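LytB (Plasmodium falciparum, PDB 4N7B) reduces (E)-4-hydroxy-3-methylbut-2-enyl diphosphate to isopentenyl and dimethylallyl diphosphate, the last step of the apicoplast isoprenoid precursor pathway, using an iron-sulfur cluster. Local coordinates at residues 461-466 with 488-493; 348-351 with 356-359; 314-319 with 518-523. One frame throughout, in Å; residues are numbered along the deposited sequence.

In the fold
Along the chain, 314-319 comes first and 518-523 last. Interactions 2 and 1 follow one another between them. Interaction 3 therefore bridges 198 residues and brings the loop before helix 524-533 back to the iron-sulfur cluster. Interaction 2 lies at the edge of a four-stranded parallel sheet, where helix 344-350 meets strand 357-360. Its nearest atoms are about 5 Å from interaction 3, with no touch. Interaction 1 lies by the five-stranded parallel sheet, after edge strand 458-461. The centres of interactions 1 and 2 are 35 Å apart, on opposite sides of the chain's centre. Interaction 3 alone carries a cluster ligand, C315; the other two pack helices at separate sheets, interaction 1 partly through a water.

Interaction 1 (461-466 with 488-493); sequences LNTVHD and EQETQK
Helix 488-499 meets the turn 463-466, just past edge strand 458-461 of the five-stranded parallel sheet. The contact is water-bridged at one end and apolar at the other. A single water sits between the turn and the helix. It accepts from V464 N at 2.9 Å. It donates to the backbone E490 O at 3.0 Å and to the carboxylate E490 OE1 at 2.5 Å; the last distance is short and its exact length doubtful. E490 is bent at chi2 (-57°), which curls its carboxylate back over its own backbone so that OE1 and O can share this water. T463 OG1 approaches the same oxygen, E490 OE1, at 3.1 Å. Further along the helix, V464 lays CG1 against the backbone K493 O at 3.6 Å. Its other methyl, CG2, touches K493 CB at 3.9 Å, and the two side chains run at about a right angle. The lysine chain then extends away from the contact. V464 also packs on F494, and E490 on V436 and I263. E490 is a buried residue, and the water donates to both its OE1 and its backbone O. The polar half of the contact runs through this water; the V464 methyls make the direct, apolar half.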
ATOM      1  N   LEU A 461       0.345  -6.899  14.249  1.00 33.28           N
ATOM      2  CA  LEU A 461       1.588  -6.985  15.001  1.00 29.63           C
ATOM      3  C   LEU A 461       2.782  -6.846  14.063  1.00 31.24           C
ATOM      4  O   LEU A 461       2.844  -7.495  13.015  1.00 25.09           O
ATOM      5  CB  LEU A 461       1.672  -8.327  15.742  1.00 33.42           C
ATOM      6  CG  LEU A 461       0.574  -8.579  16.777  1.00 28.24           C
ATOM      7  CD1 LEU A 461       0.714  -9.991  17.332  1.00 36.03           C
ATOM      8  CD2 LEU A 461       0.626  -7.543  17.893  1.00 29.88           C
ATOM      9  N   ASN A 462       3.730  -6.010  14.455  1.00 28.19           N
ATOM     10  CA  ASN A 462       4.867  -5.696  13.622  1.00 30.57           C
ATOM     11  C   ASN A 462       5.823  -6.884  13.598  1.00 35.43           C
ATOM     12  O   ASN A 462       6.378  -7.226  12.547  1.00 31.04           O
ATOM     13  CB  ASN A 462       5.564  -4.435  14.151  1.00 37.09           C
ATOM     14  CG  ASN A 462       6.517  -3.812  13.139  1.00 41.52           C
ATOM     15  OD1 ASN A 462       6.181  -3.636  11.964  1.00 36.62           O
ATOM     16  ND2 ASN A 462       7.705  -3.461  13.600  1.00 44.11           N
ATOM     17  N   THR A 463       5.968  -7.529  14.754  1.00 36.12           N
ATOM     18  CA  THR A 463       6.934  -8.603  14.944  1.00 37.68           C
ATOM     19  C   THR A 463       6.454  -9.528  16.080  1.00 38.12           C
ATOM     20  O   THR A 463       5.631  -9.107  16.894  1.00 33.89           O
ATOM     21  CB  THR A 463       8.316  -8.007  15.294  1.00 42.22           C
ATOM     22  OG1 THR A 463       9.284  -9.047  15.350  1.00 55.02           O
ATOM     23  CG2 THR A 463       8.289  -7.345  16.638  1.00 55.57           C
ATOM     24  N   VAL A 464       6.952 -10.770  16.155  1.00 33.91           N
ATOM     25  CA  VAL A 464       6.520 -11.685  17.230  1.00 37.01           C
ATOM     26  C   VAL A 464       6.768 -11.149  18.609  1.00 34.93           C
ATOM     27  O   VAL A 464       6.046 -11.490  19.531  1.00 41.55           O
ATOM     28  CB  VAL A 464       7.226 -13.058  17.241  1.00 40.22           C
ATOM     29  CG1 VAL A 464       6.550 -13.990  16.290  1.00 33.59           C
ATOM     30  CG2 VAL A 464       8.711 -12.901  16.976  1.00 40.39           C
ATOM     31  N   HIS A 465       7.819 -10.354  18.764  1.00 38.89           N
ATOM     32  CA  HIS A 465       8.121  -9.786  20.066  1.00 44.30           C
ATOM     33  C   HIS A 465       6.921  -8.978  20.569  1.00 43.59           C
ATOM     34  O   HIS A 465       6.687  -8.924  21.777  1.00 48.35           O
ATOM     35  CB  HIS A 465       9.379  -8.912  20.013  1.00 53.48           C
ATOM     36  CG  HIS A 465       9.722  -8.267  21.323  1.00 77.41           C
ATOM     37  ND1 HIS A 465      10.404  -8.925  22.329  1.00 83.36           N
ATOM     38  CD2 HIS A 465       9.470  -7.022  21.796  1.00 85.22           C
ATOM     39  CE1 HIS A 465      10.559  -8.113  23.359  1.00 87.82           C
ATOM     40  NE2 HIS A 465      10.002  -6.952  23.062  1.00 89.52           N
ATOM     41  N   ASP A 466       6.151  -8.375  19.657  1.00 42.32           N
ATOM     42  CA  ASP A 466       4.999  -7.544  20.056  1.00 41.25           C
ATOM     43  C   ASP A 466       3.775  -8.378  20.430  1.00 42.86           C
ATOM     44  O   ASP A 466       2.788  -7.841  20.907  1.00 41.97           O
ATOM     45  CB  ASP A 466       4.574  -6.578  18.938  1.00 44.82           C
ATOM     46  CG  ASP A 466       5.673  -5.606  18.529  1.00 50.30           C
ATOM     47  OD1 ASP A 466       6.316  -4.990  19.404  1.00 51.42           O
ATOM     48  OD2 ASP A 466       5.895  -5.454  17.310  1.00 49.62           O
ATOM     49  N   GLU A 488       8.817 -11.361   4.609  1.00 23.60           N
ATOM     50  CA  GLU A 488       8.370 -12.738   4.844  1.00 23.00           C
ATOM     51  C   GLU A 488       9.009 -13.287   6.121  1.00 26.44           C
ATOM     52  O   GLU A 488       8.347 -14.010   6.876  1.00 27.87           O
ATOM     53  CB  GLU A 488       8.680 -13.635   3.637  1.00 29.52           C
ATOM     54  CG  GLU A 488       8.279 -15.118   3.814  1.00 27.60           C
ATOM     55  CD  GLU A 488       6.789 -15.310   4.174  1.00 35.94           C
ATOM     56  OE1 GLU A 488       6.432 -16.393   4.687  1.00 34.74           O
ATOM     57  OE2 GLU A 488       5.971 -14.392   3.954  1.00 29.92           O
ATOM     58  N   GLN A 489      10.265 -12.920   6.394  1.00 24.68           N
ATOM     59  CA  GLN A 489      10.911 -13.380   7.627  1.00 28.49           C
ATOM     60  C   GLN A 489      10.097 -13.035   8.881  1.00 30.23           C
ATOM     61  O   GLN A 489      10.035 -13.826   9.831  1.00 29.26           O
ATOM     62  CB  GLN A 489      12.325 -12.814   7.797  1.00 32.44           C
ATOM     63  CG  GLN A 489      13.162 -13.617   8.837  1.00 44.33           C
ATOM     64  CD  GLN A 489      14.449 -12.902   9.303  1.00 59.87           C
ATOM     65  OE1 GLN A 489      14.772 -11.801   8.845  1.00 61.06           O
ATOM     66  NE2 GLN A 489      15.181 -13.537  10.224  1.00 58.41           N
ATOM     67  N   GLU A 490       9.468 -11.867   8.916  1.00 27.29           N
ATOM     68  CA  GLU A 490       8.728 -11.526  10.134  1.00 31.50           C
ATOM     69  C   GLU A 490       7.550 -12.486  10.288  1.00 32.11           C
ATOM     70  O   GLU A 490       7.235 -12.920  11.389  1.00 33.75           O
ATOM     71  CB  GLU A 490       8.286 -10.074  10.143  1.00 28.70           C
ATOM     72  CG  GLU A 490       9.449  -9.117  10.167  1.00 35.81           C
ATOM     73  CD  GLU A 490      10.386  -9.332  11.361  1.00 37.39           C
ATOM     74  OE1 GLU A 490       9.941  -9.842  12.422  1.00 38.46           O
ATOM     75  OE2 GLU A 490      11.577  -8.982  11.235  1.00 40.82           O
ATOM     76  N   THR A 491       6.954 -12.884   9.169  1.00 26.58           N
ATOM     77  CA  THR A 491       5.833 -13.809   9.218  1.00 22.31           C
ATOM     78  C   THR A 491       6.286 -15.219   9.591  1.00 26.59           C
ATOM     79  O   THR A 491       5.564 -15.938  10.290  1.00 26.07           O
ATOM     80  CB  THR A 491       5.092 -13.851   7.881  1.00 26.48           C
ATOM     81  OG1 THR A 491       4.642 -12.535   7.561  1.00 28.27           O
ATOM     82  CG2 THR A 491       3.887 -14.773   7.955  1.00 23.37           C
ATOM     83  N   GLN A 492       7.481 -15.614   9.145  1.00 27.57           N
ATOM     84  CA  GLN A 492       8.006 -16.937   9.477  1.00 27.85           C
ATOM     85  C   GLN A 492       8.271 -17.088  10.976  1.00 27.17           C
ATOM     86  O   GLN A 492       8.094 -18.168  11.539  1.00 26.15           O
ATOM     87  CB  GLN A 492       9.294 -17.228   8.687  1.00 28.28           C
ATOM     88  CG  GLN A 492       9.045 -17.278   7.207  1.00 35.44           C
ATOM     89  CD  GLN A 492       8.141 -18.446   6.824  1.00 50.15           C
ATOM     90  OE1 GLN A 492       7.897 -19.353   7.635  1.00 52.71           O
ATOM     91  NE2 GLN A 492       7.643 -18.434   5.583  1.00 49.99           N
ATOM     92  N   LYS A 493       8.701 -16.014  11.622  1.00 30.85           N
ATOM     93  CA  LYS A 493       8.924 -16.057  13.066  1.00 29.12           C
ATOM     94  C   LYS A 493       7.610 -16.386  13.791  1.00 30.41           C
ATOM     95  O   LYS A 493       7.593 -17.111  14.787  1.00 31.44           O
ATOM     96  CB  LYS A 493       9.454 -14.713  13.551  1.00 35.11           C
ATOM     97  CG  LYS A 493      10.786 -14.302  12.930  1.00 34.97           C
ATOM     98  CD  LYS A 493      11.399 -13.121  13.673  1.00 43.09           C
ATOM     99  CE  LYS A 493      12.712 -12.704  13.036  1.00 49.34           C
ATOM    100  NZ  LYS A 493      13.450 -11.647  13.823  1.00 54.33           N
TER
HETATM  101  O   HOH W   1       8.183 -11.229  13.615  1.00 29.03           O

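Interaction 2 (348-351 with 356-359); sequences GTYN and CTHI
Y350 enters between T357 and I359 with the CD1/CE1 edge of its ring. The two residues lie on opposite sides of the ring plane, both oblique to it. Y350 CG stands anti to the backbone N (chi1 177°), and this carries the ring from the last residue of the helix toward the strand. The Y350 and I359 side chains meet at about a right angle. The isoleucine uses both carbons of its longer branch, CG1 and CD1: Y350 CD1 lies 3.6 Å from I359 CG1 and equally far from I359 CD1. I359 is extended beyond CG1 (chi2 175°), so CD1 continues from there toward Y350 CG.

On the other side of the ring, T357 and Y350 run alongside one another in opposite senses. The methyl T357 CG2 lies 3.7 Å from Y350 CD1, and its CB is also close to the ring. One atom further out, Y350 CE1 comes within 3.5 Å of the backbone T357 O.

The two segments belong to a beta-alpha-beta unit made of strand 334-338, helix 344-350 and strand 357-360. The tyrosine lies at the last turn of the helix, and the strand is at the edge of a four-stranded parallel sheet. T357 and I359 are two residues apart on that strand, and both point their CB toward the helix. H358, between them, points away and stacks edge-to-face with F371.

The hydroxyl of T357 is engaged elsewhere: OG1 is hydrogen-bonded to A353 O, in the connection from helix to strand. Its methyl is the branch that meets Y350. T357 also packs on I335 and L337 of strand 334-338.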
ATOM      1  N   GLY A 348      -0.695  12.907  -2.894  1.00 37.40           N
ATOM      2  CA  GLY A 348       0.005  12.918  -4.168  1.00 35.93           C
ATOM      3  C   GLY A 348      -0.943  12.875  -5.356  1.00 38.08           C
ATOM      4  O   GLY A 348      -0.772  13.608  -6.322  1.00 38.07           O
ATOM      5  N   THR A 349      -1.948  12.013  -5.285  1.00 42.47           N
ATOM      6  CA  THR A 349      -2.946  11.904  -6.346  1.00 40.16           C
ATOM      7  C   THR A 349      -3.787  13.180  -6.456  1.00 37.72           C
ATOM      8  O   THR A 349      -4.055  13.683  -7.546  1.00 34.63           O
ATOM      9  CB  THR A 349      -3.901  10.734  -6.069  1.00 36.58           C
ATOM     10  OG1 THR A 349      -3.178   9.500  -6.158  1.00 35.32           O
ATOM     11  CG2 THR A 349      -5.047  10.737  -7.078  1.00 33.29           C
ATOM     12  N   TYR A 350      -4.211  13.692  -5.306  1.00 36.93           N
ATOM     13  CA  TYR A 350      -4.989  14.920  -5.246  1.00 35.99           C
ATOM     14  C   TYR A 350      -4.275  16.025  -6.016  1.00 38.27           C
ATOM     15  O   TYR A 350      -4.882  16.741  -6.803  1.00 36.29           O
ATOM     16  CB  TYR A 350      -5.195  15.341  -3.783  1.00 41.09           C
ATOM     17  CG  TYR A 350      -5.945  16.662  -3.606  1.00 36.11           C
ATOM     18  CD1 TYR A 350      -7.334  16.714  -3.605  1.00 40.71           C
ATOM     19  CD2 TYR A 350      -5.256  17.857  -3.464  1.00 39.83           C
ATOM     20  CE1 TYR A 350      -8.014  17.925  -3.465  1.00 41.22           C
ATOM     21  CE2 TYR A 350      -5.931  19.070  -3.315  1.00 47.54           C
ATOM     22  CZ  TYR A 350      -7.306  19.093  -3.313  1.00 43.79           C
ATOM     23  OH  TYR A 350      -7.963  20.295  -3.160  1.00 48.23           O
ATOM     24  N   ASN A 351      -2.973  16.159  -5.809  1.00 43.44           N
ATOM     25  CA  ASN A 351      -2.265  17.308  -6.351  1.00 47.76           C
ATOM     26  C   ASN A 351      -2.015  17.238  -7.849  1.00 47.53           C
ATOM     27  O   ASN A 351      -1.396  18.131  -8.414  1.00 46.16           O
ATOM     28  CB  ASN A 351      -0.969  17.537  -5.580  1.00 46.52           C
ATOM     29  CG  ASN A 351      -1.201  18.328  -4.307  1.00 49.00           C
ATOM     30  OD1 ASN A 351      -2.021  19.239  -4.282  1.00 51.11           O
ATOM     31  ND2 ASN A 351      -0.494  17.976  -3.249  1.00 51.17           N
ATOM     32  N   CYS A 356      -9.822  20.824  -9.136  1.00 47.58           N
ATOM     33  CA  CYS A 356     -11.051  20.179  -9.582  1.00 44.88           C
ATOM     34  C   CYS A 356     -11.228  18.803  -8.934  1.00 44.08           C
ATOM     35  O   CYS A 356     -12.032  17.998  -9.392  1.00 42.42           O
ATOM     36  CB  CYS A 356     -11.094  20.084 -11.113  1.00 48.08           C
ATOM     37  SG  CYS A 356      -9.847  18.983 -11.780  1.00 61.81           S
ATOM     38  N   THR A 357     -10.497  18.546  -7.854  1.00 44.15           N
ATOM     39  CA  THR A 357     -10.636  17.285  -7.137  1.00 40.72           C
ATOM     40  C   THR A 357     -11.266  17.499  -5.754  1.00 46.64           C
ATOM     41  O   THR A 357     -11.083  18.545  -5.117  1.00 46.73           O
ATOM     42  CB  THR A 357      -9.287  16.543  -6.987  1.00 39.27           C
ATOM     43  OG1 THR A 357      -8.762  16.224  -8.282  1.00 43.51           O
ATOM     44  CG2 THR A 357      -9.473  15.252  -6.200  1.00 37.79           C
ATOM     45  N   HIS A 358     -12.029  16.506  -5.311  1.00 40.53           N
ATOM     46  CA  HIS A 358     -12.702  16.553  -4.019  1.00 43.01           C
ATOM     47  C   HIS A 358     -12.508  15.250  -3.288  1.00 41.37           C
ATOM     48  O   HIS A 358     -12.932  14.200  -3.755  1.00 38.95           O
ATOM     49  CB  HIS A 358     -14.186  16.801  -4.232  1.00 47.38           C
ATOM     50  CG  HIS A 358     -14.464  17.921  -5.182  1.00 52.52           C
ATOM     51  ND1 HIS A 358     -14.954  19.141  -4.770  1.00 57.63           N
ATOM     52  CD2 HIS A 358     -14.289  18.013  -6.523  1.00 54.40           C
ATOM     53  CE1 HIS A 358     -15.082  19.934  -5.821  1.00 59.51           C
ATOM     54  NE2 HIS A 358     -14.685  19.275  -6.895  1.00 62.15           N
ATOM     55  N   ILE A 359     -11.859  15.298  -2.138  1.00 41.40           N
ATOM     56  CA  ILE A 359     -11.594  14.075  -1.413  1.00 42.33           C
ATOM     57  C   ILE A 359     -12.772  13.679  -0.544  1.00 40.64           C
ATOM     58  O   ILE A 359     -13.288  14.499   0.200  1.00 40.36           O
ATOM     59  CB  ILE A 359     -10.373  14.236  -0.508  1.00 45.21           C
ATOM     60  CG1 ILE A 359      -9.145  14.547  -1.360  1.00 46.92           C
ATOM     61  CG2 ILE A 359     -10.153  12.954   0.306  1.00 39.79           C
ATOM     62  CD1 ILE A 359      -7.902  14.842  -0.558  1.00 40.28           C
TER

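Interaction 3 (314-319 with 518-523); sequences TCPLVN and PKWKLP. With F3S (Fe3-s4 cluster), chain B.
C315 has its SG anti to the backbone N (chi1 -179°), and W520 has its CG anti to the carbonyl carbon (chi1 -56°). These torsions bring the thiolate sulfur to the cluster iron and set the indole beside it, with CZ3 nearest. The six-membered ring of W520 then lies against three consecutive residues. P316 covers one face. Its CG sits 3.8 Å from the centroid of that ring and close to the ring normal, a CH-pi contact. P518 CB, from the tryptophan's own segment, lies on the opposite face, offset toward the rim. L317 comes to the edge instead, with CD1 in the ring plane and 3.6 Å from W520 CH2. C315 SG approaches obliquely, 3.7 Å from W520 CZ3, as a sulfur-aromatic contact.

The sulfur has two further partners. It binds iron FE3 of the cluster at 2.3 Å. It also accepts from L317 N at 3.5 Å, nearly straight at 165°, and so caps the start of helix 316-329. That N-H bond and the helix end would be expected to ease the negative charge on the thiolate. A sulfide of the cluster, S3, lies near the plane of the indole at its edge.

L317 continues on to C413 and Y414 of the same pocket. W520 also touches K232. The loop before the C-terminal helix 524-533 thus packs W520 against C315, P316 and L317 beside the cluster. C315, with C231 and C413, forms the three-cysteine site of the IspH family, occupied here by a three-iron cluster.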
ATOM      1  N   THR A 314       7.436   5.161  -7.783  1.00 36.78           N
ATOM      2  CA  THR A 314       5.982   5.147  -7.640  1.00 35.56           C
ATOM      3  C   THR A 314       5.511   3.822  -8.198  1.00 29.09           C
ATOM      4  O   THR A 314       5.929   3.416  -9.282  1.00 29.83           O
ATOM      5  CB  THR A 314       5.298   6.261  -8.459  1.00 33.64           C
ATOM      6  OG1 THR A 314       5.596   7.540  -7.899  1.00 35.33           O
ATOM      7  CG2 THR A 314       3.789   6.071  -8.486  1.00 35.46           C
ATOM      8  N   CYS A 315       4.654   3.133  -7.462  1.00 29.43           N
ATOM      9  CA  CYS A 315       4.014   1.936  -7.980  1.00 31.96           C
ATOM     10  C   CYS A 315       3.200   2.229  -9.246  1.00 30.55           C
ATOM     11  O   CYS A 315       2.410   3.170  -9.273  1.00 34.96           O
ATOM     12  CB  CYS A 315       3.093   1.326  -6.925  1.00 29.25           C
ATOM     13  SG  CYS A 315       2.313  -0.173  -7.575  1.00 29.17           S
ATOM     14  N   PRO A 316       3.378   1.415 -10.298  1.00 35.91           N
ATOM     15  CA  PRO A 316       2.616   1.607 -11.541  1.00 30.67           C
ATOM     16  C   PRO A 316       1.108   1.726 -11.334  1.00 32.08           C
ATOM     17  O   PRO A 316       0.445   2.380 -12.149  1.00 31.97           O
ATOM     18  CB  PRO A 316       2.949   0.357 -12.351  1.00 28.31           C
ATOM     19  CG  PRO A 316       4.359  -0.035 -11.874  1.00 27.42           C
ATOM     20  CD  PRO A 316       4.376   0.336 -10.408  1.00 28.06           C
ATOM     21  N   LEU A 317       0.572   1.103 -10.285  1.00 29.92           N
ATOM     22  CA  LEU A 317      -0.880   1.090 -10.075  1.00 30.47           C
ATOM     23  C   LEU A 317      -1.316   2.304  -9.275  1.00 27.67           C
ATOM     24  O   LEU A 317      -2.501   2.655  -9.258  1.00 31.54           O
ATOM     25  CB  LEU A 317      -1.343  -0.216  -9.398  1.00 30.65           C
ATOM     26  CG  LEU A 317      -0.980  -1.499 -10.184  1.00 30.98           C
ATOM     27  CD1 LEU A 317      -1.320  -2.753  -9.372  1.00 26.39           C
ATOM     28  CD2 LEU A 317      -1.686  -1.535 -11.532  1.00 28.15           C
ATOM     29  N   VAL A 318      -0.354   2.959  -8.625  1.00 24.58           N
ATOM     30  CA  VAL A 318      -0.587   4.301  -8.087  1.00 27.66           C
ATOM     31  C   VAL A 318      -0.475   5.295  -9.246  1.00 29.18           C
ATOM     32  O   VAL A 318      -1.320   6.176  -9.401  1.00 28.12           O
ATOM     33  CB  VAL A 318       0.412   4.663  -6.965  1.00 31.68           C
ATOM     34  CG1 VAL A 318       0.369   6.150  -6.656  1.00 30.57           C
ATOM     35  CG2 VAL A 318       0.111   3.857  -5.719  1.00 25.12           C
ATOM     36  N   ASN A 319       0.535   5.125 -10.096  1.00 26.31           N
ATOM     37  CA  ASN A 319       0.668   6.001 -11.250  1.00 30.53           C
ATOM     38  C   ASN A 319      -0.585   5.928 -12.112  1.00 36.10           C
ATOM     39  O   ASN A 319      -1.002   6.918 -12.712  1.00 32.59           O
ATOM     40  CB  ASN A 319       1.888   5.635 -12.076  1.00 33.06           C
ATOM     41  CG  ASN A 319       2.062   6.538 -13.277  1.00 35.46           C
ATOM     42  OD1 ASN A 319       2.402   7.711 -13.142  1.00 36.88           O
ATOM     43  ND2 ASN A 319       1.847   5.988 -14.464  1.00 33.09           N
ATOM     44  N   PRO A 518       2.831  -9.232 -11.263  1.00 40.46           N
ATOM     45  CA  PRO A 518       3.214  -8.424 -12.424  1.00 36.40           C
ATOM     46  C   PRO A 518       4.711  -8.504 -12.683  1.00 35.99           C
ATOM     47  O   PRO A 518       5.504  -8.663 -11.750  1.00 34.94           O
ATOM     48  CB  PRO A 518       2.844  -7.005 -12.003  1.00 31.77           C
ATOM     49  CG  PRO A 518       1.787  -7.178 -10.975  1.00 37.79           C
ATOM     50  CD  PRO A 518       2.121  -8.441 -10.252  1.00 34.49           C
ATOM     51  N   LYS A 519       5.084  -8.375 -13.949  1.00 36.87           N
ATOM     52  CA  LYS A 519       6.466  -8.444 -14.357  1.00 41.12           C
ATOM     53  C   LYS A 519       7.026  -7.047 -14.557  1.00 37.36           C
ATOM     54  O   LYS A 519       7.704  -6.760 -15.531  1.00 46.93           O
ATOM     55  CB  LYS A 519       6.570  -9.284 -15.625  1.00 52.98           C
ATOM     56  CG  LYS A 519       6.566 -10.752 -15.297  1.00 59.77           C
ATOM     57  CD  LYS A 519       5.810 -11.579 -16.317  1.00 68.78           C
ATOM     58  CE  LYS A 519       5.841 -13.059 -15.942  1.00 74.21           C
ATOM     59  NZ  LYS A 519       7.229 -13.533 -15.633  1.00 77.91           N
ATOM     60  N   TRP A 520       6.769  -6.167 -13.606  1.00 35.92           N
ATOM     61  CA  TRP A 520       7.321  -4.832 -13.705  1.00 36.12           C
ATOM     62  C   TRP A 520       8.850  -4.862 -13.600  1.00 38.76           C
ATOM     63  O   TRP A 520       9.411  -5.614 -12.820  1.00 44.82           O
ATOM     64  CB  TRP A 520       6.729  -3.951 -12.616  1.00 34.77           C
ATOM     65  CG  TRP A 520       5.215  -3.914 -12.643  1.00 32.40           C
ATOM     66  CD1 TRP A 520       4.399  -4.137 -13.720  1.00 32.80           C
ATOM     67  CD2 TRP A 520       4.352  -3.650 -11.535  1.00 30.76           C
ATOM     68  NE1 TRP A 520       3.075  -4.016 -13.346  1.00 35.51           N
ATOM     69  CE2 TRP A 520       3.023  -3.714 -12.010  1.00 33.42           C
ATOM     70  CE3 TRP A 520       4.574  -3.356 -10.186  1.00 32.08           C
ATOM     71  CZ2 TRP A 520       1.929  -3.511 -11.186  1.00 29.18           C
ATOM     72  CZ3 TRP A 520       3.476  -3.143  -9.363  1.00 29.55           C
ATOM     73  CH2 TRP A 520       2.170  -3.218  -9.871  1.00 27.89           C
ATOM     74  N   LYS A 521       9.512  -4.040 -14.401  1.00 42.29           N
ATOM     75  CA  LYS A 521      10.951  -3.852 -14.283  1.00 41.89           C
ATOM     76  C   LYS A 521      11.213  -2.601 -13.445  1.00 46.00           C
ATOM     77  O   LYS A 521      10.279  -1.882 -13.105  1.00 36.70           O
ATOM     78  CB  LYS A 521      11.568  -3.701 -15.674  1.00 48.37           C
ATOM     79  CG  LYS A 521      11.571  -4.991 -16.483  1.00 53.99           C
ATOM     80  CD  LYS A 521      12.326  -4.815 -17.791  1.00 67.10           C
ATOM     81  CE  LYS A 521      12.938  -6.136 -18.287  1.00 83.83           C
ATOM     82  NZ  LYS A 521      11.980  -7.034 -19.008  1.00 83.59           N
ATOM     83  N   LEU A 522      12.473  -2.329 -13.124  1.00 45.31           N
ATOM     84  CA  LEU A 522      12.823  -1.095 -12.429  1.00 43.28           C
ATOM     85  C   LEU A 522      12.591   0.118 -13.328  1.00 44.23           C
ATOM     86  O   LEU A 522      12.486  -0.017 -14.548  1.00 42.62           O
ATOM     87  CB  LEU A 522      14.285  -1.137 -11.980  1.00 42.39           C
ATOM     88  CG  LEU A 522      14.624  -2.269 -11.001  1.00 49.08           C
ATOM     89  CD1 LEU A 522      16.101  -2.313 -10.745  1.00 52.71           C
ATOM     90  CD2 LEU A 522      13.860  -2.104  -9.679  1.00 54.71           C
ATOM     91  N   PRO A 523      12.515   1.317 -12.729  1.00 43.01           N
ATOM     92  CA  PRO A 523      12.346   2.564 -13.487  1.00 46.57           C
ATOM     93  C   PRO A 523      13.350   2.654 -14.630  1.00 50.19           C
ATOM     94  O   PRO A 523      14.518   2.335 -14.447  1.00 51.84           O
ATOM     95  CB  PRO A 523      12.601   3.650 -12.434  1.00 48.29           C
ATOM     96  CG  PRO A 523      12.160   3.005 -11.144  1.00 44.52           C
ATOM     97  CD  PRO A 523      12.595   1.562 -11.280  1.00 45.55           C
TER
HETATM   98 FE1  F3S B 401       1.562  -2.687  -3.662  1.00 26.99          FE
HETATM   99 FE3  F3S B 401       1.243  -0.979  -5.720  1.00 26.63          FE
HETATM  100 FE4  F3S B 401      -0.859  -2.108  -4.483  1.00 26.91          FE
HETATM  101  S1  F3S B 401       2.535  -0.746  -3.953  1.00 24.12           S
HETATM  102  S2  F3S B 401      -0.237  -2.444  -2.373  1.00 27.48           S
HETATM  103  S3  F3S B 401       0.713  -3.103  -5.678  1.00 22.68           S
HETATM  104  S4  F3S B 401      -0.713  -0.049  -5.239  1.00 30.32           S